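Local coordinates for acyl-CoA N-acyltransferases (NAT) superfamily protein (Arabidopsis thaliana, PDB 6TH0) that probably acetylates protein N-termini and lysine side chains with acetyl-CoA, the acetyl donor bound in this GNAT-family domain of a longer protein, at residues G65-K70 and V95-L100; L134-H139 and Y172-F177; C7-N12 and V51-P56. All coordinates share one frame; numbering follows the deposited sequence.

Contact 1. Residues G65-K70 and V95-L100. With ACO (acetyl coenzyme *a), chain C.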
loop_
_atom_site.group_PDB
_atom_site.type_symbol
_atom_site.label_atom_id
_atom_site.label_comp_id
_atom_site.label_asym_id
_atom_site.label_seq_id
_atom_site.Cartn_x
_atom_site.Cartn_y
_atom_site.Cartn_z
ATOM N N GLY A 65 2.948 12.178 0.006
ATOM C CA GLY A 65 3.101 10.753 0.226
ATOM C C GLY A 65 1.746 10.115 0.034
ATOM O O GLY A 65 0.716 10.788 0.091
ATOM N N PHE A 66 1.754 8.811 -0.233
ATOM C CA PHE A 66 0.493 8.128 -0.503
ATOM C C PHE A 66 0.659 6.652 -0.182
ATOM O O PHE A 66 1.770 6.118 -0.210
ATOM C CB PHE A 66 0.083 8.300 -1.974
ATOM C CG PHE A 66 1.076 7.753 -2.918
ATOM C CD1 PHE A 66 1.055 6.411 -3.261
ATOM C CD2 PHE A 66 2.108 8.552 -3.402
ATOM C CE1 PHE A 66 2.024 5.879 -4.109
ATOM C CE2 PHE A 66 3.062 8.031 -4.245
ATOM C CZ PHE A 66 3.019 6.706 -4.616
ATOM N N VAL A 67 -0.456 5.994 0.142
ATOM C CA VAL A 67 -0.522 4.538 0.143
ATOM C C VAL A 67 -1.904 4.150 -0.371
ATOM O O VAL A 67 -2.884 4.831 -0.059
ATOM C CB VAL A 67 -0.276 3.944 1.541
ATOM C CG1 VAL A 67 -1.360 4.404 2.510
ATOM C CG2 VAL A 67 -0.199 2.422 1.476
ATOM N N THR A 68 -1.962 3.179 -1.284
ATOM C CA THR A 68 -3.229 2.654 -1.792
ATOM C C THR A 68 -3.347 1.160 -1.493
ATOM O O THR A 68 -2.343 0.434 -1.457
ATOM C CB THR A 68 -3.371 2.880 -3.288
ATOM O OG1 THR A 68 -2.323 2.179 -3.965
ATOM C CG2 THR A 68 -3.286 4.373 -3.607
ATOM N N ALA A 69 -4.578 0.701 -1.249
ATOM C CA ALA A 69 -4.802 -0.686 -0.872
ATOM C C ALA A 69 -6.189 -1.119 -1.346
ATOM O O ALA A 69 -7.105 -0.305 -1.468
ATOM C CB ALA A 69 -4.680 -0.898 0.647
ATOM N N LYS A 70 -6.362 -2.419 -1.539
ATOM C CA LYS A 70 -7.678 -2.916 -1.914
ATOM C C LYS A 70 -8.040 -4.086 -1.030
ATOM O O LYS A 70 -7.182 -4.730 -0.423
ATOM C CB LYS A 70 -7.760 -3.339 -3.388
ATOM C CG LYS A 70 -6.905 -4.548 -3.745
ATOM C CD LYS A 70 -7.248 -5.032 -5.147
ATOM C CE LYS A 70 -6.385 -6.214 -5.573
ATOM N NZ LYS A 70 -6.750 -6.669 -6.944
ATOM N N VAL A 95 -6.371 -6.980 3.513
ATOM C CA VAL A 95 -6.025 -5.722 2.858
ATOM C C VAL A 95 -4.729 -5.936 2.093
ATOM O O VAL A 95 -3.749 -6.441 2.657
ATOM C CB VAL A 95 -5.897 -4.576 3.877
ATOM C CG1 VAL A 95 -5.511 -3.279 3.174
ATOM C CG2 VAL A 95 -7.219 -4.404 4.633
ATOM N N TYR A 96 -4.733 -5.586 0.804
ATOM C CA TYR A 96 -3.574 -5.723 -0.075
ATOM C C TYR A 96 -3.033 -4.338 -0.415
ATOM O O TYR A 96 -3.693 -3.567 -1.113
ATOM C CB TYR A 96 -3.965 -6.474 -1.356
ATOM C CG TYR A 96 -2.822 -6.711 -2.325
ATOM C CD1 TYR A 96 -1.868 -7.699 -2.080
ATOM C CD2 TYR A 96 -2.709 -5.959 -3.494
ATOM C CE1 TYR A 96 -0.820 -7.924 -2.957
ATOM C CE2 TYR A 96 -1.662 -6.168 -4.377
ATOM C CZ TYR A 96 -0.723 -7.147 -4.111
ATOM O OH TYR A 96 0.305 -7.352 -5.006
ATOM N N ILE A 97 -1.813 -4.035 0.032
ATOM C CA ILE A 97 -1.225 -2.748 -0.335
ATOM C C ILE A 97 -0.785 -2.817 -1.785
ATOM O O ILE A 97 -0.057 -3.740 -2.189
ATOM C CB ILE A 97 -0.049 -2.391 0.584
ATOM C CG1 ILE A 97 -0.551 -2.038 1.986
ATOM C CG2 ILE A 97 0.770 -1.221 -0.047
ATOM C CD1 ILE A 97 0.539 -2.021 3.032
ATOM N N LEU A 98 -1.256 -1.857 -2.579
ATOM C CA LEU A 98 -0.964 -1.754 -3.999
ATOM C C LEU A 98 0.255 -0.858 -4.230
ATOM O O LEU A 98 1.242 -1.280 -4.834
ATOM C CB LEU A 98 -2.155 -1.164 -4.739
ATOM C CG LEU A 98 -3.451 -2.006 -4.728
ATOM C CD1 LEU A 98 -4.640 -1.109 -4.959
ATOM C CD2 LEU A 98 -3.355 -3.011 -5.851
ATOM N N THR A 99 0.183 0.383 -3.762
ATOM C CA THR A 99 1.278 1.321 -3.995
ATOM C C THR A 99 1.592 2.086 -2.719
ATOM O O THR A 99 0.766 2.225 -1.818
ATOM C CB THR A 99 0.951 2.306 -5.119
ATOM O OG1 THR A 99 -0.050 3.236 -4.681
ATOM C CG2 THR A 99 0.476 1.586 -6.379
ATOM N N LEU A 100 2.828 2.586 -2.658
ATOM C CA LEU A 100 3.306 3.351 -1.517
ATOM C C LEU A 100 4.443 4.211 -2.038
ATOM O O LEU A 100 5.263 3.699 -2.796
ATOM C CB LEU A 100 3.799 2.429 -0.399
ATOM C CG LEU A 100 4.634 3.042 0.710
ATOM C CD1 LEU A 100 3.742 3.842 1.648
ATOM C CD2 LEU A 100 5.382 1.957 1.472
HETATM N N1A ACO C . 15.958 10.295 11.204
HETATM C C2A ACO C . 16.759 9.556 10.363
HETATM N N3A ACO C . 16.485 8.481 9.603
HETATM C C4A ACO C . 15.157 8.092 9.720
HETATM C C5A ACO C . 14.202 8.759 10.551
HETATM C C6A ACO C . 14.657 9.871 11.286
HETATM N N6A ACO C . 13.789 10.553 12.098
HETATM N N7A ACO C . 12.943 8.150 10.468
HETATM C C8A ACO C . 13.134 7.133 9.603
HETATM N N9A ACO C . 14.444 7.054 9.129
HETATM C C1B ACO C . 15.004 6.075 8.194
HETATM C C2B ACO C . 14.437 4.595 8.390
HETATM O O2B ACO C . 15.102 3.974 9.409
HETATM C C3B ACO C . 14.950 4.104 6.955
HETATM O O3B ACO C . 16.282 4.002 7.090
HETATM P P3B ACO C . 17.011 2.678 6.041
HETATM O O7A ACO C . 16.842 3.409 4.736
HETATM O O8A ACO C . 18.426 2.536 6.576
HETATM O O9A ACO C . 16.021 1.567 6.296
HETATM C C4B ACO C . 14.536 5.299 6.031
HETATM O O4B ACO C . 14.678 6.510 6.843
HETATM C C5B ACO C . 13.115 5.123 5.462
HETATM O O5B ACO C . 12.181 4.905 6.473
HETATM P P1A ACO C . 10.880 5.884 6.207
HETATM O O1A ACO C . 11.306 7.304 6.273
HETATM O O2A ACO C . 9.756 5.363 7.059
HETATM O O3A ACO C . 10.301 5.677 4.629
HETATM P P2A ACO C . 10.370 6.956 3.688
HETATM O O4A ACO C . 9.312 7.950 3.998
HETATM O O5A ACO C . 11.767 7.419 3.370
HETATM O O6A ACO C . 9.808 6.345 2.162
HETATM C CBP ACO C . 9.791 4.610 0.494
HETATM C CCP ACO C . 10.212 5.033 1.968
HETATM C CDP ACO C . 8.281 4.557 0.457
HETATM C CEP ACO C . 10.387 3.246 0.141
HETATM C CAP ACO C . 10.348 5.732 -0.423
HETATM O OAP ACO C . 11.765 5.639 -0.541
HETATM C C9P ACO C . 9.793 5.721 -1.844
HETATM O O9P ACO C . 8.843 6.414 -2.137
HETATM N N8P ACO C . 10.442 4.968 -2.801
HETATM C C7P ACO C . 9.961 4.913 -4.221
HETATM C C6P ACO C . 8.625 4.234 -4.303
HETATM C C5P ACO C . 8.825 2.826 -3.863
HETATM O O5P ACO C . 9.819 2.155 -4.095
HETATM N N4P ACO C . 7.795 2.269 -3.133
HETATM C C3P ACO C . 8.014 0.893 -2.689
HETATM C C2P ACO C . 6.709 0.190 -2.585
HETATM S S1P ACO C . 7.053 -1.556 -2.047
HETATM C C ACO C . 7.244 -2.244 -3.691
HETATM O O ACO C . 8.314 -2.565 -4.146
HETATM C CH3 ACO C . 6.053 -2.352 -4.494
#
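T68 and K70 pair with Y96, L98 and T99 through the backbones of two antiparallel strands. T68 N gives a hydrogen bond to T99 O at 2.9 Å. T68 O takes L98 N at 2.8 Å and, more weakly, T99 N. One oxygen therefore faces two successive amides, and segment 95-100 carries an extra residue opposite T68. At the other end K70 and Y96 form a regular hydrogen-bonded pair, with Y96 N meeting K70 O almost straight on (172° at the hydrogen).

Between the side chains the main polar link is T68 OG1 with T99 OG1, 2.6 Å apart. Either could be the donor. Both hydroxyls lie between their own backbone N and carbonyl carbon (chi1 62° and 71°), which turns them to each other. T99 OG1 is also bonded to H23. It sits near the plane of the F66 ring, 3.4 Å from CE1 at the ring edge. Helix 16-26 packs on this ring too.

Apolar contacts fill the other face. A69 CB meets V95 CG1 at 3.6 Å. V67 touches both I97 and L100: its CG2 approaches I97 CG2, and its CB lies 4.0 Å from L100 CD1. Helix 111-123 packs on V67, V95 and I97.

The ligand joins at L100, two residues before the end of strand 93-102. ACO N4P donates to L100 O at 2.9 Å, nearly linear. L98 and T99 opposite T68 make a classic beta bulge. A bulged strand that bonds the pantetheine arm through its backbone is the hallmark of the GNAT acetyl-CoA site.

Contact 2. Residues L134-H139 and Y172-F177. With ACO (acetyl coenzyme *a), chain C.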
loop_
_atom_site.group_PDB
_atom_site.type_symbol
_atom_site.label_atom_id
_atom_site.label_comp_id
_atom_site.label_asym_id
_atom_site.label_seq_id
_atom_site.Cartn_x
_atom_site.Cartn_y
_atom_site.Cartn_z
ATOM N N LEU A 134 1.236 -7.755 0.629
ATOM C CA LEU A 134 1.688 -6.970 -0.508
ATOM C C LEU A 134 2.865 -7.691 -1.144
ATOM O O LEU A 134 3.390 -8.670 -0.605
ATOM C CB LEU A 134 2.081 -5.556 -0.073
ATOM C CG LEU A 134 3.340 -5.560 0.808
ATOM C CD1 LEU A 134 4.067 -4.265 0.596
ATOM C CD2 LEU A 134 3.046 -5.777 2.305
ATOM N N HIS A 135 3.297 -7.167 -2.281
ATOM C CA HIS A 135 4.486 -7.636 -2.963
ATOM C C HIS A 135 5.458 -6.477 -3.089
ATOM O O HIS A 135 5.056 -5.344 -3.367
ATOM C CB HIS A 135 4.157 -8.215 -4.345
ATOM C CG HIS A 135 3.314 -9.450 -4.298
ATOM N ND1 HIS A 135 1.937 -9.416 -4.295
ATOM C CD2 HIS A 135 3.661 -10.757 -4.272
ATOM C CE1 HIS A 135 1.471 -10.653 -4.265
ATOM N NE2 HIS A 135 2.497 -11.485 -4.250
ATOM N N VAL A 136 6.730 -6.767 -2.847
ATOM C CA VAL A 136 7.809 -5.802 -2.951
ATOM C C VAL A 136 8.737 -6.249 -4.069
ATOM O O VAL A 136 9.069 -7.436 -4.174
ATOM C CB VAL A 136 8.570 -5.703 -1.608
ATOM C CG1 VAL A 136 9.703 -4.715 -1.692
ATOM C CG2 VAL A 136 7.601 -5.362 -0.473
ATOM N N ILE A 137 9.175 -5.302 -4.902
ATOM C CA ILE A 137 10.183 -5.649 -5.887
ATOM C C ILE A 137 11.401 -6.169 -5.140
ATOM O O ILE A 137 11.851 -5.551 -4.171
ATOM C CB ILE A 137 10.539 -4.422 -6.734
ATOM C CG1 ILE A 137 9.346 -4.017 -7.600
ATOM C CG2 ILE A 137 11.772 -4.706 -7.564
ATOM C CD1 ILE A 137 9.564 -2.700 -8.348
ATOM N N ALA A 138 11.957 -7.290 -5.609
ATOM C CA ALA A 138 12.908 -8.047 -4.792
ATOM C C ALA A 138 14.249 -7.344 -4.615
ATOM O O ALA A 138 14.973 -7.652 -3.661
ATOM C CB ALA A 138 13.135 -9.434 -5.385
ATOM N N HIS A 139 14.616 -6.423 -5.501
ATOM C CA HIS A 139 15.892 -5.734 -5.356
ATOM C C HIS A 139 15.733 -4.392 -4.657
ATOM O O HIS A 139 16.697 -3.626 -4.577
ATOM C CB HIS A 139 16.558 -5.546 -6.719
ATOM C CG HIS A 139 15.762 -4.709 -7.667
ATOM N ND1 HIS A 139 15.592 -3.353 -7.492
ATOM C CD2 HIS A 139 15.076 -5.034 -8.788
ATOM C CE1 HIS A 139 14.843 -2.875 -8.470
ATOM N NE2 HIS A 139 14.520 -3.874 -9.272
ATOM N N TYR A 172 8.975 -10.121 -3.642
ATOM C CA TYR A 172 8.795 -10.821 -2.377
ATOM C C TYR A 172 7.375 -10.603 -1.879
ATOM O O TYR A 172 6.877 -9.474 -1.886
ATOM C CB TYR A 172 9.766 -10.342 -1.297
ATOM C CG TYR A 172 11.188 -10.753 -1.495
ATOM C CD1 TYR A 172 11.538 -12.089 -1.592
ATOM C CD2 TYR A 172 12.205 -9.805 -1.515
ATOM C CE1 TYR A 172 12.859 -12.478 -1.733
ATOM C CE2 TYR A 172 13.535 -10.187 -1.640
ATOM C CZ TYR A 172 13.848 -11.512 -1.770
ATOM O OH TYR A 172 15.152 -11.886 -1.920
ATOM N N LEU A 173 6.735 -11.684 -1.441
ATOM C CA LEU A 173 5.451 -11.592 -0.751
ATOM C C LEU A 173 5.687 -11.264 0.723
ATOM O O LEU A 173 6.480 -11.934 1.382
ATOM C CB LEU A 173 4.708 -12.919 -0.862
ATOM C CG LEU A 173 3.508 -13.096 0.083
ATOM C CD1 LEU A 173 2.393 -12.145 -0.329
ATOM C CD2 LEU A 173 3.016 -14.551 0.130
ATOM N N PHE A 174 5.034 -10.211 1.234
ATOM C CA PHE A 174 5.132 -9.839 2.647
ATOM C C PHE A 174 3.745 -9.893 3.257
ATOM O O PHE A 174 2.787 -9.469 2.629
ATOM C CB PHE A 174 5.702 -8.426 2.876
ATOM C CG PHE A 174 7.199 -8.350 2.913
ATOM C CD1 PHE A 174 7.875 -8.412 4.118
ATOM C CD2 PHE A 174 7.927 -8.160 1.742
ATOM C CE1 PHE A 174 9.278 -8.316 4.154
ATOM C CE2 PHE A 174 9.298 -8.064 1.771
ATOM C CZ PHE A 174 9.973 -8.136 2.969
ATOM N N VAL A 175 3.627 -10.437 4.476
ATOM C CA VAL A 175 2.330 -10.558 5.136
ATOM C C VAL A 175 2.439 -10.069 6.572
ATOM O O VAL A 175 3.483 -10.217 7.217
ATOM C CB VAL A 175 1.775 -12.002 5.102
ATOM C CG1 VAL A 175 1.687 -12.509 3.677
ATOM C CG2 VAL A 175 2.627 -12.925 5.959
ATOM N N TYR A 176 1.393 -9.391 7.039
ATOM C CA TYR A 176 1.209 -9.098 8.458
ATOM C C TYR A 176 -0.159 -9.625 8.880
ATOM O O TYR A 176 -1.188 -9.019 8.556
ATOM C CB TYR A 176 1.308 -7.602 8.749
ATOM C CG TYR A 176 1.220 -7.280 10.223
ATOM C CD1 TYR A 176 2.332 -7.399 11.045
ATOM C CD2 TYR A 176 0.034 -6.865 10.790
ATOM C CE1 TYR A 176 2.258 -7.111 12.398
ATOM C CE2 TYR A 176 -0.052 -6.573 12.141
ATOM C CZ TYR A 176 1.060 -6.697 12.936
ATOM O OH TYR A 176 0.968 -6.410 14.280
ATOM N N PHE A 177 -0.174 -10.707 9.653
ATOM C CA PHE A 177 -1.431 -11.270 10.141
ATOM C C PHE A 177 -1.765 -10.678 11.504
ATOM O O PHE A 177 -0.900 -10.585 12.381
ATOM C CB PHE A 177 -1.380 -12.796 10.220
ATOM C CG PHE A 177 -1.462 -13.477 8.884
ATOM C CD1 PHE A 177 -2.694 -13.602 8.239
ATOM C CD2 PHE A 177 -0.344 -14.040 8.295
ATOM C CE1 PHE A 177 -2.801 -14.227 7.002
ATOM C CE2 PHE A 177 -0.438 -14.665 7.042
ATOM C CZ PHE A 177 -1.680 -14.758 6.396
HETATM N N1A ACO C . 15.958 10.295 11.204
HETATM C C2A ACO C . 16.759 9.556 10.363
HETATM N N3A ACO C . 16.485 8.481 9.603
HETATM C C4A ACO C . 15.157 8.092 9.720
HETATM C C5A ACO C . 14.202 8.759 10.551
HETATM C C6A ACO C . 14.657 9.871 11.286
HETATM N N6A ACO C . 13.789 10.553 12.098
HETATM N N7A ACO C . 12.943 8.150 10.468
HETATM C C8A ACO C . 13.134 7.133 9.603
HETATM N N9A ACO C . 14.444 7.054 9.129
HETATM C C1B ACO C . 15.004 6.075 8.194
HETATM C C2B ACO C . 14.437 4.595 8.390
HETATM O O2B ACO C . 15.102 3.974 9.409
HETATM C C3B ACO C . 14.950 4.104 6.955
HETATM O O3B ACO C . 16.282 4.002 7.090
HETATM P P3B ACO C . 17.011 2.678 6.041
HETATM O O7A ACO C . 16.842 3.409 4.736
HETATM O O8A ACO C . 18.426 2.536 6.576
HETATM O O9A ACO C . 16.021 1.567 6.296
HETATM C C4B ACO C . 14.536 5.299 6.031
HETATM O O4B ACO C . 14.678 6.510 6.843
HETATM C C5B ACO C . 13.115 5.123 5.462
HETATM O O5B ACO C . 12.181 4.905 6.473
HETATM P P1A ACO C . 10.880 5.884 6.207
HETATM O O1A ACO C . 11.306 7.304 6.273
HETATM O O2A ACO C . 9.756 5.363 7.059
HETATM O O3A ACO C . 10.301 5.677 4.629
HETATM P P2A ACO C . 10.370 6.956 3.688
HETATM O O4A ACO C . 9.312 7.950 3.998
HETATM O O5A ACO C . 11.767 7.419 3.370
HETATM O O6A ACO C . 9.808 6.345 2.162
HETATM C CBP ACO C . 9.791 4.610 0.494
HETATM C CCP ACO C . 10.212 5.033 1.968
HETATM C CDP ACO C . 8.281 4.557 0.457
HETATM C CEP ACO C . 10.387 3.246 0.141
HETATM C CAP ACO C . 10.348 5.732 -0.423
HETATM O OAP ACO C . 11.765 5.639 -0.541
HETATM C C9P ACO C . 9.793 5.721 -1.844
HETATM O O9P ACO C . 8.843 6.414 -2.137
HETATM N N8P ACO C . 10.442 4.968 -2.801
HETATM C C7P ACO C . 9.961 4.913 -4.221
HETATM C C6P ACO C . 8.625 4.234 -4.303
HETATM C C5P ACO C . 8.825 2.826 -3.863
HETATM O O5P ACO C . 9.819 2.155 -4.095
HETATM N N4P ACO C . 7.795 2.269 -3.133
HETATM C C3P ACO C . 8.014 0.893 -2.689
HETATM C C2P ACO C . 6.709 0.190 -2.585
HETATM S S1P ACO C . 7.053 -1.556 -2.047
HETATM C C ACO C . 7.244 -2.244 -3.691
HETATM O O ACO C . 8.314 -2.565 -4.146
HETATM C CH3 ACO C . 6.053 -2.352 -4.494
#
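The GNAT sheet continues beyond the acetyl-CoA cleft in the antiparallel pair of strands 129-137 and 167-177, where L134 faces F174 and V136 faces Y172. Four backbone hydrogen bonds join these two pairs. Y172 N to V136 O is the shortest, at 2.7 Å. Between them H135 and L173 form a non-hydrogen-bonded pair.

On the H135 side of the sheet, L173 CD1 lies over one face of the imidazole, 4.0 Å from NE2. F161 also stacks on this ring, and E78 accepts a hydrogen bond from NE2.

On the other side L134, V136 and F174 make apolar contacts. V136 CG2 reaches F174 CD2 at 3.6 Å. L134 CD2 packs against F174 CB at 3.8 Å. Helix 141-149 covers L134 and V136.

Beyond the strand end, A138 CB sits over one face of the Y172 ring, off-centre toward the rim. This is a CH-pi contact, with CB 4.2 Å from the centroid.

The branches of V136 divide the work. CG1, anti to the backbone N (chi1 180°), lies 3.5 Å from ACO O, while CG2 serves the F174 ring. The same acetyl oxygen, ACO O, accepts a hydrogen bond from I137 N at 3.0 Å.

Contact 3. Residues C7-N12 and V51-P56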
loop_
_atom_site.group_PDB
_atom_site.type_symbol
_atom_site.label_atom_id
_atom_site.label_comp_id
_atom_site.label_asym_id
_atom_site.label_seq_id
_atom_site.Cartn_x
_atom_site.Cartn_y
_atom_site.Cartn_z
ATOM N N CYS A 7 0.426 15.464 8.159
ATOM C CA CYS A 7 -0.909 14.966 8.470
ATOM C C CYS A 7 -1.349 13.932 7.438
ATOM O O CYS A 7 -0.803 13.851 6.334
ATOM C CB CYS A 7 -1.933 16.107 8.531
ATOM S SG CYS A 7 -1.718 17.259 9.895
ATOM N N PHE A 8 -2.355 13.140 7.805
ATOM C CA PHE A 8 -2.841 12.077 6.938
ATOM C C PHE A 8 -4.346 12.201 6.750
ATOM O O PHE A 8 -5.076 12.484 7.700
ATOM C CB PHE A 8 -2.448 10.713 7.506
ATOM C CG PHE A 8 -0.970 10.589 7.770
ATOM C CD1 PHE A 8 -0.086 10.283 6.743
ATOM C CD2 PHE A 8 -0.462 10.813 9.039
ATOM C CE1 PHE A 8 1.270 10.190 6.980
ATOM C CE2 PHE A 8 0.899 10.721 9.280
ATOM C CZ PHE A 8 1.762 10.406 8.255
ATOM N N ARG A 9 -4.800 12.043 5.514
ATOM C CA ARG A 9 -6.222 12.126 5.210
ATOM C C ARG A 9 -6.528 11.163 4.080
ATOM O O ARG A 9 -5.615 10.721 3.369
ATOM C CB ARG A 9 -6.630 13.552 4.822
ATOM C CG ARG A 9 -5.807 14.116 3.636
ATOM C CD ARG A 9 -6.558 15.258 2.957
ATOM N NE ARG A 9 -5.763 15.903 1.906
ATOM C CZ ARG A 9 -5.619 15.419 0.676
ATOM N NH1 ARG A 9 -6.196 14.271 0.346
ATOM N NH2 ARG A 9 -4.895 16.071 -0.226
ATOM N N PRO A 10 -7.795 10.803 3.892
ATOM C CA PRO A 10 -8.146 9.962 2.747
ATOM C C PRO A 10 -7.836 10.686 1.447
ATOM O O PRO A 10 -7.926 11.912 1.353
ATOM C CB PRO A 10 -9.648 9.727 2.918
ATOM C CG PRO A 10 -9.915 9.994 4.385
ATOM C CD PRO A 10 -8.952 11.081 4.759
ATOM N N ILE A 11 -7.444 9.918 0.438
ATOM C CA ILE A 11 -7.318 10.501 -0.890
ATOM C C ILE A 11 -8.704 10.805 -1.446
ATOM O O ILE A 11 -9.657 10.029 -1.263
ATOM C CB ILE A 11 -6.520 9.566 -1.809
ATOM C CG1 ILE A 11 -5.095 9.448 -1.277
ATOM C CG2 ILE A 11 -6.459 10.147 -3.230
ATOM C CD1 ILE A 11 -4.203 8.529 -2.077
ATOM N N ASN A 12 -8.847 11.955 -2.086
ATOM C CA ASN A 12 -10.119 12.373 -2.665
ATOM C C ASN A 12 -9.927 12.795 -4.111
ATOM O O ASN A 12 -8.798 12.899 -4.600
ATOM C CB ASN A 12 -10.757 13.508 -1.846
ATOM C CG ASN A 12 -9.875 14.730 -1.743
ATOM O OD1 ASN A 12 -9.650 15.430 -2.730
ATOM N ND2 ASN A 12 -9.372 14.999 -0.541
ATOM N N VAL A 51 0.230 14.904 3.822
ATOM C CA VAL A 51 0.349 16.296 3.408
ATOM C C VAL A 51 1.140 17.077 4.447
ATOM O O VAL A 51 1.148 16.745 5.636
ATOM C CB VAL A 51 -1.039 16.949 3.190
ATOM C CG1 VAL A 51 -1.845 16.158 2.163
ATOM C CG2 VAL A 51 -1.800 17.056 4.514
ATOM N N ASP A 52 1.847 18.100 3.977
ATOM C CA ASP A 52 2.505 19.086 4.829
ATOM C C ASP A 52 1.771 20.404 4.596
ATOM O O ASP A 52 2.102 21.154 3.677
ATOM C CB ASP A 52 3.991 19.192 4.506
ATOM C CG ASP A 52 4.712 20.225 5.353
ATOM O OD1 ASP A 52 4.082 20.880 6.210
ATOM O OD2 ASP A 52 5.928 20.390 5.143
ATOM N N ARG A 53 0.772 20.694 5.435
ATOM C CA ARG A 53 0.009 21.920 5.235
ATOM C C ARG A 53 0.833 23.156 5.550
ATOM O O ARG A 53 0.375 24.278 5.302
ATOM C CB ARG A 53 -1.280 21.898 6.058
ATOM C CG ARG A 53 -2.317 20.930 5.498
ATOM C CD ARG A 53 -3.699 21.118 6.109
ATOM N NE ARG A 53 -4.592 20.030 5.720
ATOM C CZ ARG A 53 -4.844 18.968 6.481
ATOM N NH1 ARG A 53 -4.278 18.863 7.676
ATOM N NH2 ARG A 53 -5.664 18.014 6.053
ATOM N N SER A 54 2.031 22.966 6.092
ATOM C CA SER A 54 2.988 24.029 6.349
ATOM C C SER A 54 3.788 24.413 5.109
ATOM O O SER A 54 4.652 25.291 5.203
ATOM C CB SER A 54 3.942 23.601 7.466
ATOM O OG SER A 54 5.139 24.354 7.428
ATOM N N ARG A 55 3.534 23.783 3.960
ATOM C CA ARG A 55 4.337 24.062 2.778
ATOM C C ARG A 55 4.049 25.466 2.252
ATOM O O ARG A 55 2.891 25.898 2.217
ATOM C CB ARG A 55 4.049 23.049 1.675
ATOM C CG ARG A 55 4.559 21.647 1.939
ATOM C CD ARG A 55 4.124 20.732 0.810
ATOM N NE ARG A 55 4.858 21.009 -0.421
ATOM C CZ ARG A 55 4.512 20.549 -1.619
ATOM N NH1 ARG A 55 3.436 19.787 -1.753
ATOM N NH2 ARG A 55 5.242 20.847 -2.683
ATOM N N PRO A 56 5.078 26.195 1.832
ATOM C CA PRO A 56 4.867 27.526 1.257
ATOM C C PRO A 56 4.397 27.483 -0.191
ATOM O O PRO A 56 4.475 26.465 -0.882
ATOM C CB PRO A 56 6.255 28.169 1.353
ATOM C CG PRO A 56 7.195 27.009 1.275
ATOM C CD PRO A 56 6.509 25.867 1.974
#
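C7 opens the contact as the antiparallel partner of V51. C7 N donates to V51 O, and V51 N returns a bond to C7 O; both measure 2.9 Å. The first is nearly straight, at 170°. The C7 side chain points to the same face of the sheet as V51, and C7 CB packs 4.1 Å from V51 CG2. R53 reaches back over this pair. Its chain is extended from CG to NE, which carries the guanidinium over V51: CG2 lies 4.1 Å from the guanidinium plane, above its centre. R53 NH1 is 3.7 Å from C7 SG. E61 fixes this group through a salt bridge to R53 NE.

R9 comes next on the same face. Its side chain crosses that of V51 at about a right angle, and R9 NH2 lies 3.9 Å from V51 CG1. With chi1 at 56° and an extended chain to NE, the guanidinium end comes to lie beside that methyl. The group has several fixed partners. R9 NH1 donates to P10 O, which lies in the guanidinium plane, and forms a salt bridge with D15. R9 NH2 bonds E61 O. The two arginines come close, with R9 NE 4.7 Å from R53 NH2, but the carboxylates of D15 and E61 probably offset the like charges.

R53 lies in a type I turn from D52 to R55. D52 OD1 accepts from S54 N at 2.9 Å, an Asx turn within it.

The contact lies at one edge of the sheet. Strand 6-10 is the outermost strand on this side, and 45-52 separates it from 63-73. F8 points to the other face, onto A114 and L115 of helix 111-123. I11, on the R9 side, packs on S47 and A49 of strand 45-52.

How the contacts relate
The three contacts lie on one mixed sheet. Contact 3 is at one edge, contact 1 is near the middle, and contact 2 lies on the other side of the chain's centre. Contacts 1 and 2 are neighbours, with centres about 12 Å apart. Y96 OH and H135 ND1 join them at 2.7 Å, a probable hydrogen bond. Both touch ACO: contact 1 bonds the pantetheine amide, and contact 2 the acetyl oxygen. Contact 3 stands apart from the ligand, the V51 side chain being about 14 Å from it. It meets contact 1 where I11 CD1 packs 4.3 Å from F66 CB. Contacts 2 and 3 do not touch; their nearest atoms are about 15 Å apart.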